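Transmembrane oligosaccharyl transferase (Archaeoglobus fulgidus, PDB 3WAJ) belongs to the STT3/AglB family of membrane-embedded oligosaccharyl transferases, with a GT-C-type helical membrane part and a zinc ion bound in the model. Local coordinates at residues A21-S24 with V25-I29; V36-W39 with T40-G44; P201-A204 with G205-I208; G218-I221 with A222-I225. All blocks are in the same frame, centred on the assembly; numbering follows the deposited sequence.

Contact 1. Residues A21-S24 with V25-I29; sequences ALIS and VKLRI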
ATOM      1  N   ALA A  21       4.014 -27.674   7.426  1.00 59.24           N
ATOM      2  CA  ALA A  21       4.673 -27.175   6.216  1.00 56.51           C
ATOM      3  C   ALA A  21       3.825 -27.429   4.978  1.00 66.85           C
ATOM      4  O   ALA A  21       3.924 -26.696   3.997  1.00 72.55           O
ATOM      5  CB  ALA A  21       6.061 -27.779   6.043  1.00 47.07           C
ATOM      6  N   LEU A  22       2.996 -28.470   5.027  1.00 70.80           N
ATOM      7  CA  LEU A  22       2.096 -28.797   3.919  1.00 68.94           C
ATOM      8  C   LEU A  22       0.800 -27.991   4.017  1.00 64.36           C
ATOM      9  O   LEU A  22       0.272 -27.531   3.007  1.00 61.43           O
ATOM     10  CB  LEU A  22       1.796 -30.299   3.889  1.00 68.24           C
ATOM     11  CG  LEU A  22       2.969 -31.232   3.575  1.00 68.82           C
ATOM     12  CD1 LEU A  22       2.558 -32.682   3.750  1.00 72.77           C
ATOM     13  CD2 LEU A  22       3.517 -31.001   2.173  1.00 65.85           C
ATOM     14  N   ILE A  23       0.299 -27.828   5.239  1.00 60.06           N
ATOM     15  CA  ILE A  23      -0.859 -26.983   5.502  1.00 65.01           C
ATOM     16  C   ILE A  23      -0.546 -25.543   5.095  1.00 69.53           C
ATOM     17  O   ILE A  23      -1.423 -24.796   4.644  1.00 70.57           O
ATOM     18  CB  ILE A  23      -1.236 -27.038   7.003  1.00 64.98           C
ATOM     19  CG1 ILE A  23      -1.318 -28.501   7.464  1.00 62.10           C
ATOM     20  CG2 ILE A  23      -2.541 -26.277   7.281  1.00 58.96           C
ATOM     21  CD1 ILE A  23      -1.515 -28.680   8.944  1.00 65.39           C
ATOM     22  N   SER A  24       0.720 -25.164   5.249  1.00 65.35           N
ATOM     23  CA  SER A  24       1.156 -23.813   4.930  1.00 63.89           C
ATOM     24  C   SER A  24       1.258 -23.628   3.411  1.00 62.94           C
ATOM     25  O   SER A  24       0.914 -22.567   2.884  1.00 61.20           O
ATOM     26  CB  SER A  24       2.488 -23.510   5.621  1.00 63.26           C
ATOM     27  OG  SER A  24       2.759 -22.124   5.626  1.00 65.99           O
ATOM     28  N   VAL A  25       1.722 -24.660   2.710  1.00 56.54           N
ATOM     29  CA  VAL A  25       1.757 -24.611   1.255  1.00 53.60           C
ATOM     30  C   VAL A  25       0.336 -24.569   0.725  1.00 59.64           C
ATOM     31  O   VAL A  25       0.031 -23.806  -0.193  1.00 66.07           O
ATOM     32  CB  VAL A  25       2.502 -25.808   0.639  1.00 53.10           C
ATOM     33  CG1 VAL A  25       2.412 -25.769  -0.890  1.00 50.32           C
ATOM     34  CG2 VAL A  25       3.952 -25.807   1.064  1.00 51.98           C
ATOM     35  N   LYS A  26      -0.526 -25.393   1.308  1.00 60.91           N
ATOM     36  CA  LYS A  26      -1.928 -25.461   0.903  1.00 63.66           C
ATOM     37  C   LYS A  26      -2.558 -24.085   1.044  1.00 57.29           C
ATOM     38  O   LYS A  26      -3.226 -23.599   0.134  1.00 55.21           O
ATOM     39  CB  LYS A  26      -2.689 -26.503   1.746  1.00 61.43           C
ATOM     40  CG  LYS A  26      -4.171 -26.681   1.385  1.00 60.19           C
ATOM     41  CD  LYS A  26      -5.084 -25.841   2.287  1.00 58.29           C
ATOM     42  CE  LYS A  26      -6.563 -26.148   2.071  1.00 52.32           C
ATOM     43  NZ  LYS A  26      -7.041 -25.912   0.696  1.00 52.63           N
ATOM     44  N   LEU A  27      -2.307 -23.456   2.187  1.00 60.58           N
ATOM     45  CA  LEU A  27      -2.826 -22.122   2.483  1.00 58.45           C
ATOM     46  C   LEU A  27      -2.193 -21.027   1.617  1.00 52.82           C
ATOM     47  O   LEU A  27      -2.886 -20.147   1.121  1.00 52.63           O
ATOM     48  CB  LEU A  27      -2.645 -21.800   3.975  1.00 59.24           C
ATOM     49  CG  LEU A  27      -3.897 -21.798   4.858  1.00 58.65           C
ATOM     50  CD1 LEU A  27      -4.884 -22.842   4.398  1.00 56.86           C
ATOM     51  CD2 LEU A  27      -3.536 -22.010   6.322  1.00 60.00           C
ATOM     52  N   ARG A  28      -0.886 -21.074   1.404  1.00 57.82           N
ATOM     53  CA  ARG A  28      -0.229 -19.934   0.753  1.00 56.59           C
ATOM     54  C   ARG A  28       0.013 -20.032  -0.752  1.00 57.94           C
ATOM     55  O   ARG A  28       0.093 -19.013  -1.433  1.00 61.12           O
ATOM     56  CB  ARG A  28       1.051 -19.564   1.500  1.00 49.87           C
ATOM     57  CG  ARG A  28       0.766 -18.957   2.850  1.00 50.43           C
ATOM     58  CD  ARG A  28       1.784 -19.378   3.892  1.00 61.29           C
ATOM     59  NE  ARG A  28       1.267 -19.149   5.239  1.00 65.78           N
ATOM     60  CZ  ARG A  28       1.779 -18.265   6.075  1.00 70.45           C
ATOM     61  NH1 ARG A  28       2.829 -17.567   5.699  1.00 75.08           N
ATOM     62  NH2 ARG A  28       1.262 -18.090   7.280  1.00 72.67           N
ATOM     63  N   ILE A  29       0.121 -21.252  -1.263  1.00 58.45           N
ATOM     64  CA  ILE A  29       0.389 -21.464  -2.683  1.00 54.92           C
ATOM     65  C   ILE A  29      -0.844 -21.991  -3.417  1.00 58.02           C
ATOM     66  O   ILE A  29      -1.144 -21.564  -4.533  1.00 62.06           O
ATOM     67  CB  ILE A  29       1.586 -22.419  -2.876  1.00 51.73           C
ATOM     68  CG1 ILE A  29       2.823 -21.839  -2.183  1.00 50.49           C
ATOM     69  CG2 ILE A  29       1.845 -22.704  -4.352  1.00 51.72           C
ATOM     70  CD1 ILE A  29       4.134 -22.408  -2.667  1.00 53.00           C
TER
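Ser24 and Arg28 meet one turn apart within helix 19-30, an i to i+4 contact along a single alpha-helix in the GT-C-type helical part of the chain. Here the backbone ladder runs beside two buried polar side chains that approach without bonding. Arg28 N donates to Ser24 O at 2.8 Å, and the preceding rungs are regular: Lys26 N to Leu22 O is 2.8 Å and Leu27 N to Ile23 O is 2.9 Å. Val25 N reaches Ala21 O less well, at 3.3 Å, and lies well above the plane of that carbonyl. On the flank turned to helix 474-491, where Tyr486 touches Ile23, Lys26 and Leu27, Ile23 CG2 stands 4.5 Å from Leu27 CD2. Lys26 leads away from the preceding turn, and its NZ is hydrogen-bonded to Asn31. Val25 and Ser24 instead touch Val118 of helix 102-118. Arg28 starts with CG beside its own backbone N (chi1 -70°), then bends at the next bond, which carries the chain back past the serine. Its CD thus comes to 3.4 Å from Ser24 OG, and NE to the same 3.4 Å from OG, at an angle too poor for a hydrogen bond.

Contact 2. Residues V36-W39 with T40-G44; sequences VFTW and TVRLG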
ATOM      1  N   VAL A  36      -3.943 -15.567  -8.605  1.00 45.93           N
ATOM      2  CA  VAL A  36      -2.634 -15.122  -9.060  1.00 43.12           C
ATOM      3  C   VAL A  36      -2.394 -15.524 -10.515  1.00 47.86           C
ATOM      4  O   VAL A  36      -1.943 -14.716 -11.335  1.00 52.48           O
ATOM      5  CB  VAL A  36      -1.524 -15.672  -8.146  1.00 43.43           C
ATOM      6  CG1 VAL A  36      -0.142 -15.250  -8.650  1.00 40.99           C
ATOM      7  CG2 VAL A  36      -1.748 -15.212  -6.687  1.00 30.04           C
ATOM      8  N   PHE A  37      -2.716 -16.765 -10.855  1.00 52.40           N
ATOM      9  CA  PHE A  37      -2.564 -17.189 -12.243  1.00 47.83           C
ATOM     10  C   PHE A  37      -3.880 -17.134 -13.019  1.00 48.90           C
ATOM     11  O   PHE A  37      -4.546 -18.144 -13.212  1.00 51.51           O
ATOM     12  CB  PHE A  37      -1.870 -18.552 -12.326  1.00 40.66           C
ATOM     13  CG  PHE A  37      -0.538 -18.572 -11.629  1.00 45.67           C
ATOM     14  CD1 PHE A  37       0.571 -17.948 -12.203  1.00 49.01           C
ATOM     15  CD2 PHE A  37      -0.401 -19.157 -10.378  1.00 46.84           C
ATOM     16  CE1 PHE A  37       1.805 -17.926 -11.550  1.00 44.00           C
ATOM     17  CE2 PHE A  37       0.831 -19.146  -9.716  1.00 51.46           C
ATOM     18  CZ  PHE A  37       1.934 -18.529 -10.305  1.00 48.98           C
ATOM     19  N   THR A  38      -4.231 -15.924 -13.455  1.00 45.19           N
ATOM     20  CA  THR A  38      -5.450 -15.669 -14.214  1.00 45.37           C
ATOM     21  C   THR A  38      -5.088 -15.167 -15.590  1.00 45.83           C
ATOM     22  O   THR A  38      -4.132 -15.647 -16.211  1.00 48.30           O
ATOM     23  CB  THR A  38      -6.286 -14.559 -13.597  1.00 47.55           C
ATOM     24  OG1 THR A  38      -5.803 -14.251 -12.284  1.00 59.69           O
ATOM     25  CG2 THR A  38      -7.757 -14.933 -13.557  1.00 42.96           C
ATOM     26  N   TRP A  39      -5.837 -14.163 -16.042  1.00 40.43           N
ATOM     27  CA  TRP A  39      -5.657 -13.597 -17.372  1.00 41.10           C
ATOM     28  C   TRP A  39      -4.232 -13.067 -17.575  1.00 38.12           C
ATOM     29  O   TRP A  39      -3.789 -12.921 -18.705  1.00 42.24           O
ATOM     30  CB  TRP A  39      -6.706 -12.509 -17.638  1.00 41.66           C
ATOM     31  CG  TRP A  39      -7.164 -11.827 -16.387  1.00 44.76           C
ATOM     32  CD1 TRP A  39      -8.248 -12.155 -15.619  1.00 42.51           C
ATOM     33  CD2 TRP A  39      -6.542 -10.702 -15.747  1.00 38.39           C
ATOM     34  NE1 TRP A  39      -8.341 -11.295 -14.546  1.00 43.03           N
ATOM     35  CE2 TRP A  39      -7.308 -10.394 -14.600  1.00 39.61           C
ATOM     36  CE3 TRP A  39      -5.413  -9.925 -16.036  1.00 29.55           C
ATOM     37  CZ2 TRP A  39      -6.974  -9.341 -13.728  1.00 42.06           C
ATOM     38  CZ3 TRP A  39      -5.089  -8.880 -15.190  1.00 34.59           C
ATOM     39  CH2 TRP A  39      -5.859  -8.601 -14.037  1.00 36.99           C
ATOM     40  N   THR A  40      -3.530 -12.790 -16.477  1.00 32.54           N
ATOM     41  CA  THR A  40      -2.092 -12.520 -16.506  1.00 38.82           C
ATOM     42  C   THR A  40      -1.527 -13.102 -15.217  1.00 37.74           C
ATOM     43  O   THR A  40      -2.291 -13.635 -14.410  1.00 38.88           O
ATOM     44  CB  THR A  40      -1.807 -11.005 -16.548  1.00 38.68           C
ATOM     45  OG1 THR A  40      -0.470 -10.765 -16.999  1.00 43.56           O
ATOM     46  CG2 THR A  40      -1.978 -10.394 -15.158  1.00 29.91           C
ATOM     47  N   VAL A  41      -0.215 -13.026 -14.995  1.00 38.16           N
ATOM     48  CA  VAL A  41       0.264 -13.385 -13.661  1.00 33.48           C
ATOM     49  C   VAL A  41       0.236 -12.118 -12.842  1.00 38.89           C
ATOM     50  O   VAL A  41       0.863 -11.106 -13.174  1.00 40.26           O
ATOM     51  CB  VAL A  41       1.622 -14.154 -13.608  1.00 50.13           C
ATOM     52  CG1 VAL A  41       2.497 -13.779 -14.737  1.00 54.24           C
ATOM     53  CG2 VAL A  41       2.337 -13.946 -12.243  1.00 37.06           C
ATOM     54  N   ARG A  42      -0.527 -12.192 -11.768  1.00 40.33           N
ATOM     55  CA  ARG A  42      -1.092 -11.015 -11.150  1.00 41.08           C
ATOM     56  C   ARG A  42      -0.606 -10.928  -9.713  1.00 39.76           C
ATOM     57  O   ARG A  42      -1.104 -11.630  -8.841  1.00 41.36           O
ATOM     58  CB  ARG A  42      -2.618 -11.141 -11.234  1.00 38.41           C
ATOM     59  CG  ARG A  42      -3.405 -10.141 -10.466  1.00 38.75           C
ATOM     60  CD  ARG A  42      -4.894 -10.421 -10.606  1.00 36.18           C
ATOM     61  NE  ARG A  42      -5.644  -9.417  -9.862  1.00 38.61           N
ATOM     62  CZ  ARG A  42      -6.306  -9.666  -8.747  1.00 48.87           C
ATOM     63  NH1 ARG A  42      -6.343 -10.908  -8.271  1.00 47.82           N
ATOM     64  NH2 ARG A  42      -6.938  -8.681  -8.122  1.00 51.14           N
ATOM     65  N   LEU A  43       0.398 -10.080  -9.495  1.00 40.88           N
ATOM     66  CA  LEU A  43       0.981  -9.851  -8.176  1.00 40.94           C
ATOM     67  C   LEU A  43      -0.040  -9.092  -7.338  1.00 33.73           C
ATOM     68  O   LEU A  43      -0.886  -8.391  -7.883  1.00 34.24           O
ATOM     69  CB  LEU A  43       2.294  -9.041  -8.292  1.00 44.92           C
ATOM     70  CG  LEU A  43       3.450  -9.667  -9.085  1.00 43.54           C
ATOM     71  CD1 LEU A  43       4.638  -8.700  -9.230  1.00 36.23           C
ATOM     72  CD2 LEU A  43       3.910 -10.970  -8.446  1.00 41.99           C
ATOM     73  N   GLY A  44       0.039  -9.224  -6.020  1.00 30.97           N
ATOM     74  CA  GLY A  44      -0.933  -8.594  -5.149  1.00 33.46           C
ATOM     75  C   GLY A  44      -0.709  -7.107  -4.945  1.00 38.20           C
ATOM     76  O   GLY A  44       0.370  -6.576  -5.263  1.00 38.74           O
TER
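A tight chain reversal in the loop between helices 33-36 and 47-60 brings Phe37 against Val41, where the backbone leaves helical geometry and doubles back. Arg42 N donates to Val36 O at 2.9 Å, in the carbonyl plane, and Thr38 N donates to Thr40 O at 3.1 Å. These two bonds flank Phe37 and Val41, which form a single antiparallel bridge as a non-hydrogen-bonded pair; Val41 CA adds a C-H...O contact of 3.5 Å to Val36 O. The side chains of the pair lie side by side and point the same way, with Phe37 CE1 4.1 Å from Val41 CG2. A few residues further on comes Asp47, the first in the chain of the three zinc ligands, ahead of Asp161 and His163. At the other edge of the turn, Thr40 directs CG2 at the Trp39 indole, 3.5 Å from CZ3, because OG1 is anti to the backbone N (chi1 -162°); that hydroxyl is bonded to Arg106. Arg42, extended from CG to NE, passes Trp39 with CD 3.9 Å from CZ2, the guanidinium and indole planes 50° apart. Leading away from the indole, its nitrogens are hydrogen-bonded to the carbonyls of Ser35, Ala496, Gly498 and Pro499.

Contact 3. Residues P201-A204 with G205-I208; sequences PVIA and GITI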
ATOM      1  N   PRO A 201      27.429 -16.534  17.308  1.00 83.34           N
ATOM      2  CA  PRO A 201      27.081 -15.106  17.248  1.00 78.26           C
ATOM      3  C   PRO A 201      27.172 -14.506  15.841  1.00 71.76           C
ATOM      4  O   PRO A 201      26.328 -13.674  15.511  1.00 70.14           O
ATOM      5  CB  PRO A 201      28.109 -14.448  18.182  1.00 75.86           C
ATOM      6  CG  PRO A 201      29.236 -15.429  18.273  1.00 73.59           C
ATOM      7  CD  PRO A 201      28.580 -16.772  18.198  1.00 77.05           C
ATOM      8  N   VAL A 202      28.168 -14.907  15.048  1.00 70.22           N
ATOM      9  CA  VAL A 202      28.300 -14.453  13.655  1.00 73.24           C
ATOM     10  C   VAL A 202      27.007 -14.675  12.848  1.00 73.13           C
ATOM     11  O   VAL A 202      26.586 -13.807  12.070  1.00 73.55           O
ATOM     12  CB  VAL A 202      29.529 -15.097  12.950  1.00 54.95           C
ATOM     13  CG1 VAL A 202      29.467 -14.914  11.435  1.00 52.13           C
ATOM     14  CG2 VAL A 202      30.823 -14.504  13.494  1.00 56.27           C
ATOM     15  N   ILE A 203      26.380 -15.831  13.055  1.00 68.10           N
ATOM     16  CA  ILE A 203      25.097 -16.135  12.431  1.00 67.39           C
ATOM     17  C   ILE A 203      24.027 -15.148  12.906  1.00 62.32           C
ATOM     18  O   ILE A 203      23.284 -14.583  12.099  1.00 55.07           O
ATOM     19  CB  ILE A 203      24.630 -17.581  12.749  1.00 57.65           C
ATOM     20  CG1 ILE A 203      25.524 -18.614  12.054  1.00 62.84           C
ATOM     21  CG2 ILE A 203      23.165 -17.783  12.368  1.00 54.21           C
ATOM     22  CD1 ILE A 203      25.775 -18.335  10.595  1.00 64.67           C
ATOM     23  N   ALA A 204      23.955 -14.952  14.221  1.00 55.94           N
ATOM     24  CA  ALA A 204      22.958 -14.066  14.812  1.00 54.84           C
ATOM     25  C   ALA A 204      23.127 -12.637  14.284  1.00 52.63           C
ATOM     26  O   ALA A 204      22.148 -11.945  14.001  1.00 50.73           O
ATOM     27  CB  ALA A 204      23.060 -14.090  16.319  1.00 57.37           C
ATOM     28  N   GLY A 205      24.377 -12.203  14.151  1.00 51.34           N
ATOM     29  CA  GLY A 205      24.677 -10.916  13.560  1.00 52.26           C
ATOM     30  C   GLY A 205      24.213 -10.851  12.113  1.00 61.03           C
ATOM     31  O   GLY A 205      23.886  -9.779  11.610  1.00 63.20           O
ATOM     32  N   ILE A 206      24.181 -12.003  11.445  1.00 63.39           N
ATOM     33  CA  ILE A 206      23.748 -12.069  10.050  1.00 58.23           C
ATOM     34  C   ILE A 206      22.244 -11.889   9.955  1.00 52.41           C
ATOM     35  O   ILE A 206      21.752 -11.176   9.081  1.00 56.16           O
ATOM     36  CB  ILE A 206      24.199 -13.387   9.356  1.00 59.58           C
ATOM     37  CG1 ILE A 206      25.676 -13.310   8.974  1.00 65.24           C
ATOM     38  CG2 ILE A 206      23.387 -13.656   8.107  1.00 55.11           C
ATOM     39  CD1 ILE A 206      26.253 -14.617   8.496  1.00 66.83           C
ATOM     40  N   THR A 207      21.515 -12.535  10.860  1.00 49.19           N
ATOM     41  CA  THR A 207      20.059 -12.422  10.887  1.00 50.83           C
ATOM     42  C   THR A 207      19.628 -10.985  11.201  1.00 47.08           C
ATOM     43  O   THR A 207      18.663 -10.487  10.625  1.00 53.76           O
ATOM     44  CB  THR A 207      19.429 -13.401  11.884  1.00 52.81           C
ATOM     45  OG1 THR A 207      19.912 -13.104  13.198  1.00 49.40           O
ATOM     46  CG2 THR A 207      19.783 -14.833  11.524  1.00 52.04           C
ATOM     47  N   ILE A 208      20.342 -10.311  12.099  1.00 38.85           N
ATOM     48  CA  ILE A 208      20.044  -8.898  12.328  1.00 41.62           C
ATOM     49  C   ILE A 208      20.310  -8.088  11.062  1.00 46.20           C
ATOM     50  O   ILE A 208      19.422  -7.384  10.562  1.00 45.30           O
ATOM     51  CB  ILE A 208      20.822  -8.310  13.506  1.00 45.14           C
ATOM     52  CG1 ILE A 208      20.279  -8.888  14.817  1.00 42.79           C
ATOM     53  CG2 ILE A 208      20.710  -6.773  13.510  1.00 42.59           C
ATOM     54  CD1 ILE A 208      21.041  -8.455  16.035  1.00 41.94           C
TER
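Thr207 turns its hydroxyl back along helix 199-214 onto the carbonyl of Ala204, while Ile206 stretches its longer branch toward Val202 and Ile203. The threonine torsion (chi1 61°) sets OG1 between the backbone N and carbonyl carbon and points it back toward the preceding turn, where it donates to Ala204 O at 2.6 Å. Ile208 N donates to the same oxygen at 3.1 Å, and both donors arrive from one face of the carbonyl plane, so a single acceptor serves a side chain and the next rung of the alpha-helical ladder. Gly205 N to Pro201 O, at 2.8 Å, is nearly straight. The apolar flank is looser: the Ile203 and Ile206 side chains lean the same way, Ile206 CD1 lying 4.3 Å from Ile203 CD1 and 4.4 Å from Val202 CG1. Ile206 CG1 rests 3.3 Å from Val202 O. Ile206 and Thr207 face different helices: Ile206 touches Ile260 of helix 243-261, and Thr207 packs on Ser172 and Ala173 of helix 163-181. A buried threonine can therefore face another helix with its hydroxyl satisfied twice, by the Ala204 carbonyl of its own helix and by a hydrogen bond with Thr176 OG1 across the interface.

Contact 4. Residues G218-I221 with A222-I225; sequences GFII and APII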
ATOM      1  N   GLY A 218      14.496  -1.591  10.701  1.00 37.29           N
ATOM      2  CA  GLY A 218      14.790  -2.810  11.439  1.00 40.25           C
ATOM      3  C   GLY A 218      15.912  -2.691  12.441  1.00 44.17           C
ATOM      4  O   GLY A 218      16.153  -3.622  13.217  1.00 49.57           O
ATOM      5  N   PHE A 219      16.597  -1.548  12.441  1.00 43.63           N
ATOM      6  CA  PHE A 219      17.595  -1.267  13.477  1.00 42.68           C
ATOM      7  C   PHE A 219      16.939  -1.351  14.859  1.00 40.38           C
ATOM      8  O   PHE A 219      17.614  -1.527  15.861  1.00 41.34           O
ATOM      9  CB  PHE A 219      18.198   0.128  13.270  1.00 41.20           C
ATOM     10  CG  PHE A 219      17.194   1.238  13.427  1.00 41.27           C
ATOM     11  CD1 PHE A 219      16.924   1.778  14.686  1.00 43.59           C
ATOM     12  CD2 PHE A 219      16.487   1.708  12.333  1.00 33.97           C
ATOM     13  CE1 PHE A 219      15.971   2.771  14.849  1.00 39.43           C
ATOM     14  CE2 PHE A 219      15.542   2.711  12.481  1.00 38.23           C
ATOM     15  CZ  PHE A 219      15.283   3.244  13.745  1.00 39.51           C
ATOM     16  N   ILE A 220      15.617  -1.206  14.893  1.00 39.09           N
ATOM     17  CA  ILE A 220      14.834  -1.262  16.124  1.00 42.37           C
ATOM     18  C   ILE A 220      15.050  -2.553  16.924  1.00 44.36           C
ATOM     19  O   ILE A 220      14.844  -2.568  18.131  1.00 53.44           O
ATOM     20  CB  ILE A 220      13.315  -1.062  15.820  1.00 52.03           C
ATOM     21  CG1 ILE A 220      12.586  -0.492  17.033  1.00 54.92           C
ATOM     22  CG2 ILE A 220      12.663  -2.377  15.396  1.00 47.13           C
ATOM     23  CD1 ILE A 220      13.198   0.752  17.576  1.00 63.99           C
ATOM     24  N   ILE A 221      15.468  -3.633  16.265  1.00 41.07           N
ATOM     25  CA  ILE A 221      15.780  -4.872  16.979  1.00 39.91           C
ATOM     26  C   ILE A 221      16.982  -4.657  17.911  1.00 49.85           C
ATOM     27  O   ILE A 221      17.147  -5.362  18.908  1.00 54.53           O
ATOM     28  CB  ILE A 221      16.048  -6.046  15.998  1.00 48.11           C
ATOM     29  CG1 ILE A 221      16.187  -7.370  16.745  1.00 47.36           C
ATOM     30  CG2 ILE A 221      17.313  -5.813  15.210  1.00 49.74           C
ATOM     31  CD1 ILE A 221      14.940  -7.787  17.464  1.00 49.58           C
ATOM     32  N   ALA A 222      17.819  -3.669  17.599  1.00 50.62           N
ATOM     33  CA  ALA A 222      18.999  -3.404  18.433  1.00 50.06           C
ATOM     34  C   ALA A 222      18.666  -2.913  19.862  1.00 48.43           C
ATOM     35  O   ALA A 222      19.168  -3.488  20.831  1.00 46.73           O
ATOM     36  CB  ALA A 222      20.015  -2.486  17.721  1.00 40.62           C
ATOM     37  N   PRO A 223      17.831  -1.854  20.000  1.00 45.09           N
ATOM     38  CA  PRO A 223      17.374  -1.451  21.339  1.00 38.54           C
ATOM     39  C   PRO A 223      16.707  -2.599  22.090  1.00 44.52           C
ATOM     40  O   PRO A 223      16.891  -2.729  23.303  1.00 54.47           O
ATOM     41  CB  PRO A 223      16.324  -0.378  21.047  1.00 42.97           C
ATOM     42  CG  PRO A 223      16.684   0.170  19.715  1.00 44.11           C
ATOM     43  CD  PRO A 223      17.348  -0.932  18.951  1.00 42.11           C
ATOM     44  N   ILE A 224      15.943  -3.425  21.377  1.00 43.68           N
ATOM     45  CA  ILE A 224      15.255  -4.561  21.998  1.00 42.94           C
ATOM     46  C   ILE A 224      16.228  -5.516  22.692  1.00 44.57           C
ATOM     47  O   ILE A 224      16.090  -5.794  23.878  1.00 46.89           O
ATOM     48  CB  ILE A 224      14.377  -5.320  20.976  1.00 44.22           C
ATOM     49  CG1 ILE A 224      13.175  -4.460  20.560  1.00 43.08           C
ATOM     50  CG2 ILE A 224      13.900  -6.652  21.541  1.00 37.67           C
ATOM     51  CD1 ILE A 224      12.326  -5.090  19.468  1.00 41.57           C
ATOM     52  N   ILE A 225      17.210  -6.012  21.947  1.00 46.42           N
ATOM     53  CA  ILE A 225      18.252  -6.867  22.508  1.00 44.06           C
ATOM     54  C   ILE A 225      19.030  -6.183  23.635  1.00 50.43           C
ATOM     55  O   ILE A 225      19.409  -6.826  24.612  1.00 54.00           O
ATOM     56  CB  ILE A 225      19.224  -7.343  21.413  1.00 43.29           C
ATOM     57  CG1 ILE A 225      18.465  -8.145  20.364  1.00 45.29           C
ATOM     58  CG2 ILE A 225      20.353  -8.187  22.014  1.00 47.90           C
ATOM     59  CD1 ILE A 225      19.326  -8.626  19.213  1.00 46.64           C
TER
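Ile221 lies at the apolar centre, with CG1 4.2 Å from Ile225 CD1 and CD1 4.3 Å from Ile224 CD1, at the start of helix 221-234, where a short 3-10 segment gives way to an alpha-helix. Because CG1 of Ile221 stands anti to the backbone N (chi1 -172°), its longer branch leans outward and forward, toward Ile224 and Ile225, slanting past the latter. The same side chain touches Ile208 and Tyr211 of helix 199-214 as well as Gln170 and Leu174 of helix 163-181, so it joins the first turn to both helices. Further out, Ile220 and Pro223 meet at about a right angle, Ile220 CD1 sitting 4.1 Å from Pro223 CG. Proline suits an opening turn such as this one: with no N-H to offer, it leaves its ring carbon CD close to two carbonyls, 3.2 Å from Phe219 O and 3.1 Å from Ile220 O. On another flank Phe219 packs on helix 278-303, meeting Phe279 edge to face and touching Gln280 and Val283; Ala222 touches the same helix. The polar edge is the backbone, and it records the change of helix type. Ile221 N is bonded to Gly218 O and Ala222 N to Phe219 O, the latter at 2.8 Å, both spanning three residues as in a 3-10 turn; the Ala222 donor stands well above the Phe219 carbonyl plane. The first four-residue step follows, Ile225 N donating to Ile221 O at 3.1 Å with an almost straight N-H...O angle of 176°.

The four contacts come in series along the chain, all within its N-terminal STT3 part. Contact 1 lies on helix 19-30 and contact 2 in the loop before helix 47-60; their centres are 19 Å apart and their nearest atoms about 6 Å, without touching, though helix 102-118 packs against both. Contacts 3 and 4 form a second pair, on the successive helices 199-214 and 221-234, with centres 13 Å apart. These two touch: Ile208 CD1 is 3.6 Å from Ile225 CD1, and Ile208 CG2 is 3.9 Å from Ile221 CG2. The centre of either contact in the first pair lies 28 to 36 Å from those of the second, with no direct touch between the pairs.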